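Local structure of clostripain-related protein (Bacteroides thetaiotaomicron, 5L20) at residues I48-T53 / A58-L63; K76-P81 / L93-R98. The protein is probably a cysteine peptidase of the clostripain (C11) family; this chain is an N-terminal piece of it, with part of the caspase-like core. All coordinates share one frame; numbering follows the deposited sequence.

How the contacts relate
From the N terminus the chain lays down strand 10-16 and helix 23-37 before reaching strand 45-52. Contact 1 closes the first and shorter loop, the turn after T53 that returns the chain as strand 57-66. Strand 69-79 then follows at the sheet margin, and contact 2 closes the next loop, from that strand to helix 86-99. The two contacts are in series, neither nested nor crossed, with their centres about 9 Å apart. Strand 57-66 joins them: it pairs with 45-52 in contact 1, while A58 O and L60 N probably bond to Y78 N and K76 O of contact 2. Together they tie three neighbouring strands and one covering helix.

Contact 1: I48-T53 / A58-L63; sequences IIFMCT and ATLFEL
I49 and F61 face each other as a hydrogen-bonded antiparallel pair, I49 N giving to F61 O (2.8 Å) almost in line with the carbonyl and F61 N returning to I49 O. M51 and T59 repeat the exchange two residues further on, though T59 N reaches M51 O with the donor tilted from the carbonyl plane. The non-hydrogen-bonded pairs between and beside them add CA-H...O contacts, such as L60 CA to I49 O at 3.2 Å. These bonds make the hairpin of strands 45-52 and 57-66, inner strands of the mixed sheet in this caspase-like alpha/beta core. On the face of I49 and F61, the ring of F61 presents one face to I49 CB, a CH-pi contact 3.9 Å from its centroid; chi1 of 62° sets CG between the backbone N and carbonyl carbon and swings the ring toward I49. A serine in place of F61 would probably leave I49 without its aromatic cover and H72 without its stacking partner. On the other face, toward helix 86-99, F50 CZ presses on A58 CB at 3.4 Å, L60 CD1 meets I48 CG2 at 3.7 Å, and I48 CD1 lies against E62 CB.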
loop_
_atom_site.group_PDB
_atom_site.type_symbol
_atom_site.label_atom_id
_atom_site.label_comp_id
_atom_site.label_asym_id
_atom_site.label_seq_id
_atom_site.Cartn_x
_atom_site.Cartn_y
_atom_site.Cartn_z
ATOM N N ILE A 48 3.282 -2.921 -4.156
ATOM C CA ILE A 48 2.148 -3.536 -3.472
ATOM C C ILE A 48 1.480 -2.459 -2.630
ATOM O O ILE A 48 2.179 -1.710 -1.936
ATOM C CB ILE A 48 2.594 -4.690 -2.548
ATOM C CG1 ILE A 48 3.409 -5.747 -3.303
ATOM C CG2 ILE A 48 1.384 -5.244 -1.776
ATOM C CD1 ILE A 48 2.600 -6.443 -4.412
ATOM N N ILE A 49 0.156 -2.349 -2.699
ATOM C CA ILE A 49 -0.570 -1.323 -1.989
ATOM C C ILE A 49 -1.625 -1.929 -1.081
ATOM O O ILE A 49 -2.383 -2.802 -1.516
ATOM C CB ILE A 49 -1.236 -0.335 -2.961
ATOM C CG1 ILE A 49 -0.164 0.195 -3.931
ATOM C CG2 ILE A 49 -1.964 0.754 -2.193
ATOM C CD1 ILE A 49 -0.618 1.310 -4.840
ATOM N N PHE A 50 -1.627 -1.516 0.185
ATOM C CA PHE A 50 -2.714 -1.785 1.125
ATOM C C PHE A 50 -3.471 -0.498 1.291
ATOM O O PHE A 50 -2.896 0.510 1.708
ATOM C CB PHE A 50 -2.192 -2.260 2.482
ATOM C CG PHE A 50 -3.241 -2.380 3.554
ATOM C CD1 PHE A 50 -3.596 -1.286 4.347
ATOM C CD2 PHE A 50 -3.858 -3.619 3.788
ATOM C CE1 PHE A 50 -4.541 -1.436 5.387
ATOM C CE2 PHE A 50 -4.792 -3.772 4.810
ATOM C CZ PHE A 50 -5.138 -2.689 5.610
ATOM N N MET A 51 -4.768 -0.496 0.988
ATOM C CA MET A 51 -5.548 0.706 1.211
ATOM C C MET A 51 -6.895 0.407 1.853
ATOM O O MET A 51 -7.649 -0.441 1.350
ATOM C CB MET A 51 -5.765 1.486 -0.089
ATOM C CG MET A 51 -6.574 2.725 0.168
ATOM S SD MET A 51 -6.691 3.760 -1.288
ATOM C CE MET A 51 -7.916 4.920 -0.729
ATOM N N CYS A 52 -7.177 1.083 2.957
ATOM C CA CYS A 52 -8.512 1.075 3.568
ATOM C C CYS A 52 -9.446 1.895 2.698
ATOM O O CYS A 52 -9.207 3.077 2.473
ATOM C CB CYS A 52 -8.481 1.643 4.985
ATOM S SG CYS A 52 -7.734 0.555 6.211
ATOM N N THR A 53 -10.516 1.274 2.210
ATOM C CA THR A 53 -11.500 2.030 1.444
ATOM C C THR A 53 -12.592 2.562 2.374
ATOM O O THR A 53 -13.302 3.517 2.030
ATOM C CB THR A 53 -12.117 1.167 0.357
ATOM O OG1 THR A 53 -12.629 -0.016 0.968
ATOM C CG2 THR A 53 -11.067 0.755 -0.673
ATOM N N ALA A 58 -10.524 -3.075 3.613
ATOM C CA ALA A 58 -9.287 -2.755 2.914
ATOM C C ALA A 58 -9.024 -3.744 1.812
ATOM O O ALA A 58 -9.567 -4.867 1.804
ATOM C CB ALA A 58 -8.095 -2.740 3.881
ATOM N N THR A 59 -8.174 -3.331 0.887
ATOM C CA THR A 59 -7.741 -4.191 -0.193
ATOM C C THR A 59 -6.217 -4.178 -0.289
ATOM O O THR A 59 -5.586 -3.145 -0.014
ATOM C CB THR A 59 -8.389 -3.756 -1.536
ATOM O OG1 THR A 59 -7.970 -4.601 -2.602
ATOM C CG2 THR A 59 -8.037 -2.334 -1.874
ATOM N N LEU A 60 -5.636 -5.322 -0.652
ATOM C CA LEU A 60 -4.225 -5.423 -0.988
ATOM C C LEU A 60 -4.115 -5.682 -2.486
ATOM O O LEU A 60 -4.725 -6.632 -3.001
ATOM C CB LEU A 60 -3.551 -6.550 -0.209
ATOM C CG LEU A 60 -2.031 -6.609 -0.332
ATOM C CD1 LEU A 60 -1.421 -5.546 0.581
ATOM C CD2 LEU A 60 -1.505 -7.968 0.070
ATOM N N PHE A 61 -3.367 -4.866 -3.218
ATOM C CA PHE A 61 -3.239 -5.101 -4.656
ATOM C C PHE A 61 -1.861 -4.728 -5.181
ATOM O O PHE A 61 -1.089 -4.013 -4.506
ATOM C CB PHE A 61 -4.334 -4.339 -5.451
ATOM C CG PHE A 61 -4.279 -2.833 -5.322
ATOM C CD1 PHE A 61 -4.921 -2.195 -4.270
ATOM C CD2 PHE A 61 -3.650 -2.069 -6.284
ATOM C CE1 PHE A 61 -4.911 -0.804 -4.166
ATOM C CE2 PHE A 61 -3.620 -0.662 -6.178
ATOM C CZ PHE A 61 -4.249 -0.051 -5.140
ATOM N N GLU A 62 -1.548 -5.220 -6.368
ATOM C CA GLU A 62 -0.273 -4.940 -7.000
ATOM C C GLU A 62 -0.471 -3.989 -8.173
ATOM O O GLU A 62 -1.472 -4.086 -8.889
ATOM C CB GLU A 62 0.399 -6.236 -7.466
ATOM C CG GLU A 62 1.703 -6.012 -8.212
ATOM C CD GLU A 62 2.432 -7.301 -8.527
ATOM O OE1 GLU A 62 1.904 -8.377 -8.175
ATOM O OE2 GLU A 62 3.549 -7.251 -9.101
ATOM N N LEU A 63 0.447 -3.028 -8.332
ATOM C CA LEU A 63 0.506 -2.223 -9.555
ATOM C C LEU A 63 1.519 -2.858 -10.446
ATOM O O LEU A 63 2.687 -2.977 -10.067
ATOM C CB LEU A 63 0.928 -0.783 -9.271
ATOM C CG LEU A 63 -0.035 0.132 -8.554
ATOM C CD1 LEU A 63 0.599 1.523 -8.578
ATOM C CD2 LEU A 63 -1.401 0.127 -9.216
#

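Contact 2: K76-P81 / L93-R98; sequences KNYTDP and LNDVQR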
loop_
_atom_site.group_PDB
_atom_site.type_symbol
_atom_site.label_atom_id
_atom_site.label_comp_id
_atom_site.label_asym_id
_atom_site.label_seq_id
_atom_site.Cartn_x
_atom_site.Cartn_y
_atom_site.Cartn_z
ATOM N N LYS A 76 -5.884 -9.589 -2.283
ATOM C CA LYS A 76 -6.864 -10.025 -1.295
ATOM C C LYS A 76 -7.623 -8.841 -0.724
ATOM O O LYS A 76 -7.226 -7.684 -0.899
ATOM C CB LYS A 76 -6.211 -10.816 -0.158
ATOM C CG LYS A 76 -5.236 -10.009 0.665
ATOM C CD LYS A 76 -4.611 -10.854 1.798
ATOM C CE LYS A 76 -5.579 -11.138 2.919
ATOM N NZ LYS A 76 -4.929 -11.893 4.025
ATOM N N ASN A 77 -8.731 -9.137 -0.055
ATOM C CA ASN A 77 -9.481 -8.132 0.661
ATOM C C ASN A 77 -9.520 -8.421 2.142
ATOM O O ASN A 77 -9.266 -9.565 2.565
ATOM C CB ASN A 77 -10.891 -8.034 0.089
ATOM C CG ASN A 77 -10.880 -7.548 -1.336
ATOM O OD1 ASN A 77 -10.735 -6.347 -1.580
ATOM N ND2 ASN A 77 -10.981 -8.465 -2.292
ATOM N N TYR A 78 -9.807 -7.393 2.933
ATOM C CA TYR A 78 -9.820 -7.521 4.371
ATOM C C TYR A 78 -11.110 -6.993 4.952
ATOM O O TYR A 78 -11.618 -5.954 4.513
ATOM C CB TYR A 78 -8.677 -6.741 5.038
ATOM C CG TYR A 78 -7.273 -7.094 4.625
ATOM C CD1 TYR A 78 -6.741 -6.606 3.441
ATOM C CD2 TYR A 78 -6.473 -7.865 5.436
ATOM C CE1 TYR A 78 -5.443 -6.905 3.061
ATOM C CE2 TYR A 78 -5.164 -8.164 5.077
ATOM C CZ TYR A 78 -4.669 -7.686 3.876
ATOM O OH TYR A 78 -3.380 -7.975 3.499
ATOM N N THR A 79 -11.613 -7.696 5.958
ATOM C CA THR A 79 -12.737 -7.209 6.745
ATOM C C THR A 79 -12.268 -6.998 8.180
ATOM O O THR A 79 -11.614 -7.872 8.744
ATOM C CB THR A 79 -13.918 -8.199 6.684
ATOM O OG1 THR A 79 -14.443 -8.210 5.350
ATOM C CG2 THR A 79 -15.013 -7.789 7.649
ATOM N N ASP A 80 -12.561 -5.826 8.736
ATOM C CA ASP A 80 -12.094 -5.448 10.075
ATOM C C ASP A 80 -10.595 -5.680 10.311
ATOM O O ASP A 80 -10.223 -6.212 11.356
ATOM C CB ASP A 80 -12.875 -6.217 11.155
ATOM C CG ASP A 80 -14.383 -5.988 11.074
ATOM O OD1 ASP A 80 -14.793 -4.830 10.874
ATOM O OD2 ASP A 80 -15.151 -6.969 11.208
ATOM N N PRO A 81 -9.733 -5.277 9.362
ATOM C CA PRO A 81 -8.298 -5.454 9.655
ATOM C C PRO A 81 -7.874 -4.624 10.861
ATOM O O PRO A 81 -8.360 -3.512 11.027
ATOM C CB PRO A 81 -7.613 -4.955 8.388
ATOM C CG PRO A 81 -8.556 -3.972 7.813
ATOM C CD PRO A 81 -9.962 -4.494 8.138
ATOM N N LEU A 93 1.995 -7.191 6.796
ATOM C CA LEU A 93 3.332 -7.278 6.226
ATOM C C LEU A 93 3.700 -8.719 5.836
ATOM O O LEU A 93 4.481 -8.943 4.915
ATOM C CB LEU A 93 4.356 -6.726 7.218
ATOM C CG LEU A 93 4.323 -5.217 7.404
ATOM C CD1 LEU A 93 5.275 -4.840 8.501
ATOM C CD2 LEU A 93 4.703 -4.484 6.116
ATOM N N ASN A 94 3.157 -9.713 6.544
ATOM C CA ASN A 94 3.395 -11.110 6.141
ATOM C C ASN A 94 2.659 -11.434 4.830
ATOM O O ASN A 94 3.184 -12.143 3.980
ATOM C CB ASN A 94 2.959 -12.094 7.235
ATOM C CG ASN A 94 3.915 -12.109 8.412
ATOM O OD1 ASN A 94 5.077 -11.682 8.297
ATOM N ND2 ASN A 94 3.441 -12.608 9.554
ATOM N N ASP A 95 1.477 -10.837 4.655
ATOM C CA ASP A 95 0.775 -10.954 3.367
ATOM C C ASP A 95 1.656 -10.344 2.252
ATOM O O ASP A 95 1.822 -10.926 1.183
ATOM C CB ASP A 95 -0.569 -10.227 3.402
ATOM C CG ASP A 95 -1.629 -10.946 4.216
ATOM O OD1 ASP A 95 -1.513 -12.174 4.441
ATOM O OD2 ASP A 95 -2.604 -10.258 4.575
ATOM N N VAL A 96 2.196 -9.146 2.494
ATOM C CA VAL A 96 3.037 -8.497 1.481
ATOM C C VAL A 96 4.202 -9.404 1.100
ATOM O O VAL A 96 4.519 -9.584 -0.084
ATOM C CB VAL A 96 3.558 -7.126 2.005
ATOM C CG1 VAL A 96 4.641 -6.551 1.054
ATOM C CG2 VAL A 96 2.383 -6.183 2.136
ATOM N N GLN A 97 4.838 -10.008 2.103
ATOM C CA GLN A 97 5.968 -10.867 1.823
ATOM C C GLN A 97 5.558 -12.136 1.053
ATOM O O GLN A 97 6.290 -12.576 0.190
ATOM C CB GLN A 97 6.659 -11.256 3.122
ATOM C CG GLN A 97 7.333 -10.089 3.827
ATOM C CD GLN A 97 7.850 -10.543 5.172
ATOM O OE1 GLN A 97 8.888 -11.222 5.278
ATOM N NE2 GLN A 97 7.107 -10.204 6.215
ATOM N N ARG A 98 4.401 -12.713 1.381
ATOM C CA ARG A 98 3.921 -13.919 0.679
ATOM C C ARG A 98 3.640 -13.604 -0.770
ATOM O O ARG A 98 4.062 -14.356 -1.647
ATOM C CB ARG A 98 2.663 -14.477 1.340
ATOM C CG ARG A 98 2.965 -15.495 2.433
ATOM C CD ARG A 98 1.680 -16.121 3.013
ATOM N NE ARG A 98 0.884 -15.125 3.726
ATOM C CZ ARG A 98 0.903 -14.967 5.047
ATOM N NH1 ARG A 98 1.622 -15.775 5.816
ATOM N NH2 ARG A 98 0.187 -14.020 5.595
#
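D95 OD2 is gripped by two donors from strand 69-79. Y78 OH gives it a short hydrogen bond of 2.6 Å, and K76 NZ a salt bridge of 2.9 Å. The two approaches differ: the phenol hydroxyl arrives on the anti side, only 18° out of the carboxylate plane, whereas the ammonium comes from above that plane. OD2 lies close to the plane of the Y78 ring, at its hydroxyl end, with ring and carboxylate turned 43° from each other. Tyrosine and aspartate reach out from opposite directions, and the lysine chain crosses the aspartate at about a right angle. K76 can do so because it bends at CG-CD (chi3 -73°), which lays CE over one face of the Y78 ring, 3.6 Å above its plane, and returns NZ to the carboxylate. Here a strand at the margin of the sheet, within this chain, meets the helix that covers one of its faces, the sheet-and-helix layering of the caspase-like alpha/beta fold. The second carboxylate oxygen is held from within the helix, where NH2 of R98, three residues on, makes a salt bridge to D95 OD1 at 2.8 Å. OD1 lies nearly in the guanidinium plane, at its edge, whereas the guanidinium meets OD1 on the anti side and out of the carboxylate plane; N94 O sits over one guanidinium face. K76, D95 and R98 thus form a salt-bridge network; two cations around the buried carboxylate would be expected to favour its ionised form. Further out, F50 packs edge-to-face with the Y78 ring, and the side chains of A58 and L60 touch it from the neighbouring strand. V96, the next helix residue, packs on T11 and F13 of strand 10-16.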